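Local coordinates for glutathione S-transferase-like protein (Methylobacillus flagellatus, PDB 4GLT), which binds glutathione and, as a member of the glutathione S-transferase family, probably acts as a transferase, at residues T30-E43 and F174-Y187. Sequence-based numbering, arbitrary orientation.
Sequences TSPYARKVRVVAAE and FSLADIAVGCMLGY. With GSH (glutathione), chain E.
Cys183 drives its SG against the backbone of Lys36, 3.4 Å from Lys36 N, where helix 32-43 of the thioredoxin-like N-terminal domain meets helix 176-187 of the all-helical C-terminal domain, the interdomain interface of the glutathione S-transferase fold. The short axes approach to 8.9 Å at 141°, closer to antiparallel than parallel. Packing is tight midway: Ile179 is a knob among Lys36, Val39, Val40 and Glu43, its CD1 lying 3.6 Å from Val40 CG2, while Lys36 enters the reciprocal hole formed by Leu176, Ile179, Ala180 and Cys183. A bend at chi3 (46°) turns the lysine chain, and NZ goes on to salt bridges with Glu116 and Asp120 and a hydrogen bond to Ser85. Contact thins toward partly exposed Phe174, where Glu43 OE1, salt-bridged to Arg214, lies 3.7 Å from CE2, oblique to the ring; Glu43 OE2 bonds to Ser216. Near Gly186 a water bridges Arg35 NH1 and Cys183 O, while Arg35 NH2 and NE bond to Phe217 O and Thr220 OG1. At the glutathione end, Pro32 CG sits over the Tyr187 ring face, 4.0 Å from the centroid and 26° off the normal, a CH-pi contact. The same CG lies over one face of Tyr33, toward its rim, and glutathione CB1 over the opposite face, likewise off centre; an alanine in place of Tyr33 would probably leave both without this flat support. Ser31 OG accepts the N-cap bond from Ala34 N and donates to glutathione O2 at 2.7 Å. The glycyl carboxylate is divided between the segments: Thr30 OG1, in the loop before helix 32-43, donates to O32 and Tyr187 OH, from helix 176-187, to O31, each at 2.9 Å.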
ATOM      1  N   THR A  30     -13.352  -4.829  12.068  1.00 68.06           N
ATOM      2  CA  THR A  30     -12.135  -5.612  12.231  1.00 59.09           C
ATOM      3  C   THR A  30     -10.952  -5.083  11.421  1.00 60.87           C
ATOM      4  O   THR A  30      -9.815  -5.438  11.696  1.00 63.01           O
ATOM      5  CB  THR A  30     -12.376  -7.097  11.894  1.00 70.62           C
ATOM      6  OG1 THR A  30     -12.634  -7.238  10.493  1.00 57.83           O
ATOM      7  CG2 THR A  30     -13.572  -7.628  12.678  1.00 60.76           C
ATOM      8  N   SER A  31     -11.215  -4.224  10.439  1.00 56.97           N
ATOM      9  CA  SER A  31     -10.155  -3.758   9.535  1.00 58.99           C
ATOM     10  C   SER A  31      -9.060  -2.919  10.201  1.00 51.76           C
ATOM     11  O   SER A  31      -9.317  -1.796  10.607  1.00 50.50           O
ATOM     12  CB  SER A  31     -10.763  -2.966   8.383  1.00 53.28           C
ATOM     13  OG  SER A  31      -9.741  -2.403   7.590  1.00 54.81           O
ATOM     14  N   PRO A  32      -7.822  -3.447  10.271  1.00 52.45           N
ATOM     15  CA  PRO A  32      -6.734  -2.733  10.954  1.00 61.96           C
ATOM     16  C   PRO A  32      -6.265  -1.503  10.172  1.00 48.64           C
ATOM     17  O   PRO A  32      -5.706  -0.565  10.745  1.00 46.44           O
ATOM     18  CB  PRO A  32      -5.623  -3.783  11.041  1.00 48.40           C
ATOM     19  CG  PRO A  32      -5.866  -4.680   9.876  1.00 49.07           C
ATOM     20  CD  PRO A  32      -7.364  -4.717   9.674  1.00 52.99           C
ATOM     21  N   TYR A  33      -6.520  -1.515   8.871  1.00 51.93           N
ATOM     22  CA  TYR A  33      -6.234  -0.371   8.009  1.00 76.08           C
ATOM     23  C   TYR A  33      -7.243   0.736   8.262  1.00 50.34           C
ATOM     24  O   TYR A  33      -6.901   1.907   8.226  1.00 50.51           O
ATOM     25  CB  TYR A  33      -6.310  -0.780   6.541  1.00 61.04           C
ATOM     26  CG  TYR A  33      -5.541  -2.031   6.236  1.00 63.14           C
ATOM     27  CD1 TYR A  33      -4.159  -2.001   6.139  1.00 46.34           C
ATOM     28  CD2 TYR A  33      -6.194  -3.247   6.055  1.00 50.73           C
ATOM     29  CE1 TYR A  33      -3.442  -3.141   5.850  1.00 59.63           C
ATOM     30  CE2 TYR A  33      -5.488  -4.393   5.770  1.00 57.11           C
ATOM     31  CZ  TYR A  33      -4.109  -4.333   5.671  1.00 56.37           C
ATOM     32  OH  TYR A  33      -3.390  -5.471   5.398  1.00 47.41           O
ATOM     33  N   ALA A  34      -8.492   0.345   8.496  1.00 49.21           N
ATOM     34  CA  ALA A  34      -9.535   1.289   8.843  1.00 49.05           C
ATOM     35  C   ALA A  34      -9.211   1.890  10.203  1.00 55.95           C
ATOM     36  O   ALA A  34      -9.348   3.091  10.408  1.00 56.95           O
ATOM     37  CB  ALA A  34     -10.890   0.604   8.868  1.00 56.08           C
ATOM     38  N   ARG A  35      -8.764   1.042  11.120  1.00 45.30           N
ATOM     39  CA  ARG A  35      -8.460   1.471  12.471  1.00 46.86           C
ATOM     40  C   ARG A  35      -7.347   2.518  12.480  1.00 49.11           C
ATOM     41  O   ARG A  35      -7.407   3.487  13.237  1.00 55.51           O
ATOM     42  CB  ARG A  35      -8.084   0.270  13.349  1.00 44.58           C
ATOM     43  CG  ARG A  35      -7.943   0.624  14.818  1.00 50.39           C
ATOM     44  CD  ARG A  35      -7.453  -0.541  15.663  1.00 54.55           C
ATOM     45  NE  ARG A  35      -7.498  -0.208  17.086  1.00 60.96           N
ATOM     46  CZ  ARG A  35      -7.100  -1.017  18.062  1.00 53.56           C
ATOM     47  NH1 ARG A  35      -6.619  -2.217  17.785  1.00 53.97           N
ATOM     48  NH2 ARG A  35      -7.199  -0.621  19.317  1.00 50.97           N
ATOM     49  N   LYS A  36      -6.326   2.305  11.656  1.00 62.19           N
ATOM     50  CA  LYS A  36      -5.226   3.259  11.537  1.00 53.75           C
ATOM     51  C   LYS A  36      -5.801   4.621  11.131  1.00 61.98           C
ATOM     52  O   LYS A  36      -5.419   5.661  11.683  1.00 51.75           O
ATOM     53  CB  LYS A  36      -4.181   2.754  10.518  1.00 44.56           C
ATOM     54  CG  LYS A  36      -2.979   3.676  10.303  1.00 43.26           C
ATOM     55  CD  LYS A  36      -2.065   3.189   9.171  1.00 43.39           C
ATOM     56  CE  LYS A  36      -2.884   2.779   7.949  1.00 53.25           C
ATOM     57  NZ  LYS A  36      -2.080   2.706   6.695  1.00 46.83           N
ATOM     58  N   VAL A  37      -6.735   4.608  10.177  1.00 46.63           N
ATOM     59  CA  VAL A  37      -7.414   5.832   9.740  1.00 43.90           C
ATOM     60  C   VAL A  37      -8.257   6.450  10.863  1.00 50.97           C
ATOM     61  O   VAL A  37      -8.187   7.647  11.118  1.00 48.83           O
ATOM     62  CB  VAL A  37      -8.306   5.582   8.501  1.00 50.00           C
ATOM     63  CG1 VAL A  37      -8.967   6.870   8.055  1.00 59.56           C
ATOM     64  CG2 VAL A  37      -7.485   5.009   7.362  1.00 45.47           C
ATOM     65  N   ARG A  38      -9.067   5.639  11.538  1.00 64.76           N
ATOM     66  CA  ARG A  38      -9.897   6.176  12.611  1.00 57.63           C
ATOM     67  C   ARG A  38      -9.020   6.806  13.683  1.00 57.85           C
ATOM     68  O   ARG A  38      -9.323   7.891  14.180  1.00 66.00           O
ATOM     69  CB  ARG A  38     -10.787   5.097  13.217  1.00 49.95           C
ATOM     70  CG  ARG A  38     -11.756   4.480  12.222  1.00 52.80           C
ATOM     71  CD  ARG A  38     -12.120   3.067  12.644  1.00 53.96           C
ATOM     72  NE  ARG A  38     -13.151   3.033  13.678  1.00 69.48           N
ATOM     73  CZ  ARG A  38     -13.350   2.001  14.494  1.00 82.49           C
ATOM     74  NH1 ARG A  38     -12.577   0.927  14.404  1.00 71.61           N
ATOM     75  NH2 ARG A  38     -14.314   2.039  15.404  1.00 71.00           N
ATOM     76  N   VAL A  39      -7.921   6.139  14.025  1.00 58.58           N
ATOM     77  CA  VAL A  39      -7.051   6.628  15.090  1.00 47.57           C
ATOM     78  C   VAL A  39      -6.404   7.963  14.734  1.00 49.16           C
ATOM     79  O   VAL A  39      -6.178   8.815  15.605  1.00 60.80           O
ATOM     80  CB  VAL A  39      -5.958   5.603  15.482  1.00 53.16           C
ATOM     81  CG1 VAL A  39      -4.847   6.278  16.287  1.00 48.74           C
ATOM     82  CG2 VAL A  39      -6.557   4.471  16.305  1.00 46.49           C
ATOM     83  N   VAL A  40      -6.084   8.143  13.461  1.00 51.94           N
ATOM     84  CA  VAL A  40      -5.423   9.363  13.031  1.00 50.66           C
ATOM     85  C   VAL A  40      -6.450  10.477  13.117  1.00 62.67           C
ATOM     86  O   VAL A  40      -6.137  11.581  13.562  1.00 54.87           O
ATOM     87  CB  VAL A  40      -4.871   9.230  11.599  1.00 61.71           C
ATOM     88  CG1 VAL A  40      -4.696  10.595  10.948  1.00 48.07           C
ATOM     89  CG2 VAL A  40      -3.558   8.463  11.612  1.00 51.54           C
ATOM     90  N   ALA A  41      -7.687  10.159  12.725  1.00 50.02           N
ATOM     91  CA  ALA A  41      -8.787  11.119  12.763  1.00 50.25           C
ATOM     92  C   ALA A  41      -8.951  11.711  14.157  1.00 48.93           C
ATOM     93  O   ALA A  41      -9.152  12.917  14.312  1.00 58.53           O
ATOM     94  CB  ALA A  41     -10.088  10.464  12.304  1.00 40.79           C
ATOM     95  N   ALA A  42      -8.875  10.849  15.169  1.00 56.61           N
ATOM     96  CA  ALA A  42      -9.020  11.274  16.553  1.00 50.53           C
ATOM     97  C   ALA A  42      -7.825  12.111  16.983  1.00 59.06           C
ATOM     98  O   ALA A  42      -7.981  13.143  17.620  1.00 55.28           O
ATOM     99  CB  ALA A  42      -9.181  10.071  17.462  1.00 56.44           C
ATOM    100  N   GLU A  43      -6.631  11.673  16.634  1.00 55.64           N
ATOM    101  CA  GLU A  43      -5.440  12.405  17.010  1.00 60.94           C
ATOM    102  C   GLU A  43      -5.419  13.788  16.386  1.00 58.36           C
ATOM    103  O   GLU A  43      -4.999  14.735  17.005  1.00 65.19           O
ATOM    104  CB  GLU A  43      -4.189  11.620  16.649  1.00 46.75           C
ATOM    105  CG  GLU A  43      -4.089  10.301  17.378  1.00 50.21           C
ATOM    106  CD  GLU A  43      -3.817  10.464  18.855  1.00 71.32           C
ATOM    107  OE1 GLU A  43      -3.121  11.425  19.223  1.00 64.03           O
ATOM    108  OE2 GLU A  43      -4.290   9.625  19.645  1.00 73.71           O
ATOM    109  N   PHE A 174       5.323  10.899  18.883  1.00 54.09           N
ATOM    110  CA  PHE A 174       4.217  10.102  18.450  1.00 69.13           C
ATOM    111  C   PHE A 174       3.907  10.418  16.992  1.00 55.69           C
ATOM    112  O   PHE A 174       3.626  11.558  16.639  1.00 59.06           O
ATOM    113  CB  PHE A 174       3.019  10.396  19.346  1.00 72.04           C
ATOM    114  CG  PHE A 174       1.814   9.587  19.008  1.00 50.47           C
ATOM    115  CD1 PHE A 174       1.707   8.286  19.446  1.00 52.03           C
ATOM    116  CD2 PHE A 174       0.790  10.131  18.251  1.00 55.72           C
ATOM    117  CE1 PHE A 174       0.597   7.527  19.121  1.00 61.72           C
ATOM    118  CE2 PHE A 174      -0.332   9.384  17.932  1.00 43.90           C
ATOM    119  CZ  PHE A 174      -0.423   8.081  18.365  1.00 44.87           C
ATOM    120  N   SER A 175       3.985   9.411  16.136  1.00 59.40           N
ATOM    121  CA  SER A 175       3.695   9.632  14.736  1.00 56.44           C
ATOM    122  C   SER A 175       2.823   8.528  14.161  1.00 62.16           C
ATOM    123  O   SER A 175       2.450   7.575  14.853  1.00 58.56           O
ATOM    124  CB  SER A 175       4.999   9.727  13.942  1.00 52.69           C
ATOM    125  OG  SER A 175       5.752   8.537  14.080  1.00 66.29           O
ATOM    126  N   LEU A 176       2.497   8.688  12.885  1.00 51.32           N
ATOM    127  CA  LEU A 176       1.843   7.657  12.116  1.00 56.00           C
ATOM    128  C   LEU A 176       2.508   6.304  12.387  1.00 57.29           C
ATOM    129  O   LEU A 176       1.835   5.281  12.461  1.00 45.65           O
ATOM    130  CB  LEU A 176       1.925   8.021  10.634  1.00 47.51           C
ATOM    131  CG  LEU A 176       1.255   7.103   9.626  1.00 51.34           C
ATOM    132  CD1 LEU A 176      -0.222   6.941   9.960  1.00 55.93           C
ATOM    133  CD2 LEU A 176       1.452   7.641   8.207  1.00 43.78           C
ATOM    134  N   ALA A 177       3.831   6.298  12.549  1.00 55.60           N
ATOM    135  CA  ALA A 177       4.543   5.046  12.797  1.00 52.63           C
ATOM    136  C   ALA A 177       3.892   4.282  13.953  1.00 66.96           C
ATOM    137  O   ALA A 177       3.370   3.174  13.787  1.00 60.04           O
ATOM    138  CB  ALA A 177       6.006   5.322  13.100  1.00 62.15           C
ATOM    139  N   ASP A 178       3.915   4.894  15.130  1.00 51.09           N
ATOM    140  CA  ASP A 178       3.321   4.300  16.319  1.00 46.84           C
ATOM    141  C   ASP A 178       1.887   3.831  16.101  1.00 60.22           C
ATOM    142  O   ASP A 178       1.525   2.710  16.467  1.00 57.35           O
ATOM    143  CB  ASP A 178       3.421   5.312  17.434  1.00 49.28           C
ATOM    144  CG  ASP A 178       4.839   5.814  17.579  1.00 50.96           C
ATOM    145  OD1 ASP A 178       5.676   5.031  18.074  1.00 49.75           O
ATOM    146  OD2 ASP A 178       5.127   6.949  17.141  1.00 56.47           O
ATOM    147  N   ILE A 179       1.072   4.675  15.490  1.00 49.26           N
ATOM    148  CA  ILE A 179      -0.296   4.283  15.234  1.00 55.73           C
ATOM    149  C   ILE A 179      -0.324   2.992  14.431  1.00 50.23           C
ATOM    150  O   ILE A 179      -1.102   2.080  14.723  1.00 58.27           O
ATOM    151  CB  ILE A 179      -1.062   5.375  14.476  1.00 58.20           C
ATOM    152  CG1 ILE A 179      -1.158   6.639  15.336  1.00 57.73           C
ATOM    153  CG2 ILE A 179      -2.441   4.872  14.087  1.00 56.29           C
ATOM    154  CD1 ILE A 179      -1.981   7.743  14.711  1.00 62.94           C
ATOM    155  N   ALA A 180       0.538   2.911  13.428  1.00 47.07           N
ATOM    156  CA  ALA A 180       0.506   1.781  12.518  1.00 52.73           C
ATOM    157  C   ALA A 180       0.920   0.510  13.233  1.00 49.98           C
ATOM    158  O   ALA A 180       0.348  -0.559  13.014  1.00 51.16           O
ATOM    159  CB  ALA A 180       1.388   2.036  11.315  1.00 58.14           C
ATOM    160  N   VAL A 181       1.925   0.632  14.087  1.00 46.96           N
ATOM    161  CA  VAL A 181       2.391  -0.498  14.869  1.00 53.50           C
ATOM    162  C   VAL A 181       1.333  -0.961  15.874  1.00 54.64           C
ATOM    163  O   VAL A 181       1.231  -2.146  16.177  1.00 67.21           O
ATOM    164  CB  VAL A 181       3.713  -0.149  15.575  1.00 53.07           C
ATOM    165  CG1 VAL A 181       4.012  -1.124  16.702  1.00 46.56           C
ATOM    166  CG2 VAL A 181       4.837  -0.118  14.555  1.00 44.22           C
ATOM    167  N   GLY A 182       0.535  -0.029  16.383  1.00 58.01           N
ATOM    168  CA  GLY A 182      -0.557  -0.388  17.292  1.00 60.54           C
ATOM    169  C   GLY A 182      -1.651  -1.175  16.581  1.00 59.02           C
ATOM    170  O   GLY A 182      -2.037  -2.267  17.000  1.00 54.07           O
ATOM    171  N   CYS A 183      -2.161  -0.614  15.497  1.00 44.09           N
ATOM    172  CA  CYS A 183      -3.200  -1.283  14.730  1.00 71.52           C
ATOM    173  C   CYS A 183      -2.766  -2.680  14.294  1.00 53.74           C
ATOM    174  O   CYS A 183      -3.569  -3.615  14.309  1.00 58.60           O
ATOM    175  CB  CYS A 183      -3.617  -0.412  13.541  1.00 56.03           C
ATOM    176  SG  CYS A 183      -4.214   1.205  14.092  1.00 60.25           S
ATOM    177  N   MET A 184      -1.495  -2.810  13.919  1.00 55.75           N
ATOM    178  CA  MET A 184      -0.891  -4.093  13.550  1.00 57.13           C
ATOM    179  C   MET A 184      -0.973  -5.143  14.665  1.00 64.36           C
ATOM    180  O   MET A 184      -1.519  -6.237  14.463  1.00 54.16           O
ATOM    181  CB  MET A 184       0.588  -3.897  13.166  1.00 51.83           C
ATOM    182  CG  MET A 184       1.322  -5.215  12.944  1.00 47.74           C
ATOM    183  SD  MET A 184       3.115  -5.082  13.040  1.00 63.93           S
ATOM    184  CE  MET A 184       3.325  -4.444  14.698  1.00 58.57           C
ATOM    185  N   LEU A 185      -0.395  -4.810  15.821  1.00 50.58           N
ATOM    186  CA  LEU A 185      -0.435  -5.666  17.007  1.00 47.30           C
ATOM    187  C   LEU A 185      -1.863  -6.045  17.406  1.00 57.69           C
ATOM    188  O   LEU A 185      -2.163  -7.213  17.692  1.00 56.18           O
ATOM    189  CB  LEU A 185       0.242  -4.956  18.169  1.00 55.85           C
ATOM    190  CG  LEU A 185       1.705  -4.574  17.914  1.00 60.81           C
ATOM    191  CD1 LEU A 185       2.183  -3.494  18.870  1.00 60.98           C
ATOM    192  CD2 LEU A 185       2.602  -5.801  17.991  1.00 55.43           C
ATOM    193  N   GLY A 186      -2.742  -5.051  17.435  1.00 52.13           N
ATOM    194  CA  GLY A 186      -4.133  -5.288  17.782  1.00 43.42           C
ATOM    195  C   GLY A 186      -4.735  -6.273  16.806  1.00 46.02           C
ATOM    196  O   GLY A 186      -5.564  -7.101  17.174  1.00 60.18           O
ATOM    197  N   TYR A 187      -4.308  -6.198  15.552  1.00 53.72           N
ATOM    198  CA  TYR A 187      -4.801  -7.147  14.574  1.00 53.06           C
ATOM    199  C   TYR A 187      -4.343  -8.553  14.936  1.00 65.51           C
ATOM    200  O   TYR A 187      -5.126  -9.514  14.888  1.00 53.28           O
ATOM    201  CB  TYR A 187      -4.365  -6.795  13.155  1.00 48.85           C
ATOM    202  CG  TYR A 187      -5.099  -7.637  12.144  1.00 47.26           C
ATOM    203  CD1 TYR A 187      -6.481  -7.545  12.024  1.00 52.71           C
ATOM    204  CD2 TYR A 187      -4.431  -8.551  11.341  1.00 52.38           C
ATOM    205  CE1 TYR A 187      -7.175  -8.320  11.121  1.00 51.90           C
ATOM    206  CE2 TYR A 187      -5.126  -9.336  10.426  1.00 57.76           C
ATOM    207  CZ  TYR A 187      -6.500  -9.209  10.327  1.00 50.27           C
ATOM    208  OH  TYR A 187      -7.225  -9.973   9.439  1.00 72.22           O
TER
HETATM  209  N1  GSH E 301      -4.255  -1.286   1.237  1.00 47.65           N
HETATM  210  CA1 GSH E 301      -5.593  -1.031   1.816  1.00 53.94           C
HETATM  211  C1  GSH E 301      -5.348  -0.022   2.895  1.00 48.79           C
HETATM  212  O11 GSH E 301      -6.264   0.730   3.269  1.00 48.77           O
HETATM  213  O12 GSH E 301      -4.194   0.042   3.372  1.00 49.10           O
HETATM  214  CB1 GSH E 301      -6.201  -2.352   2.324  1.00 44.27           C
HETATM  215  CG1 GSH E 301      -7.624  -2.188   2.877  1.00 45.30           C
HETATM  216  CD1 GSH E 301      -8.171  -3.518   3.389  1.00 65.17           C
HETATM  217  OE1 GSH E 301      -7.553  -4.556   3.201  1.00 51.68           O
HETATM  218  N2  GSH E 301      -9.342  -3.475   4.037  1.00 70.86           N
HETATM  219  CA2 GSH E 301     -10.127  -4.623   4.504  1.00 60.28           C
HETATM  220  C2  GSH E 301      -9.515  -5.356   5.672  1.00 63.30           C
HETATM  221  O2  GSH E 301      -8.912  -4.749   6.547  1.00 52.48           O
HETATM  222  CB2 GSH E 301     -10.426  -5.570   3.349  1.00 66.15           C
HETATM  223  SG2 GSH E 301     -11.556  -4.818   2.156  1.00 72.71           S
HETATM  224  N3  GSH E 301      -9.682  -6.674   5.711  1.00 61.30           N
HETATM  225  CA3 GSH E 301      -9.072  -7.510   6.734  1.00 69.01           C
HETATM  226  C3  GSH E 301      -9.956  -7.714   7.948  1.00 75.26           C
HETATM  227  O31 GSH E 301      -9.755  -8.718   8.667  1.00 72.14           O
HETATM  228  O32 GSH E 301     -10.846  -6.869   8.199  1.00 67.68           O
HETATM  229  O   HOH W   1      -6.253  -3.430  15.153  1.00 61.18           O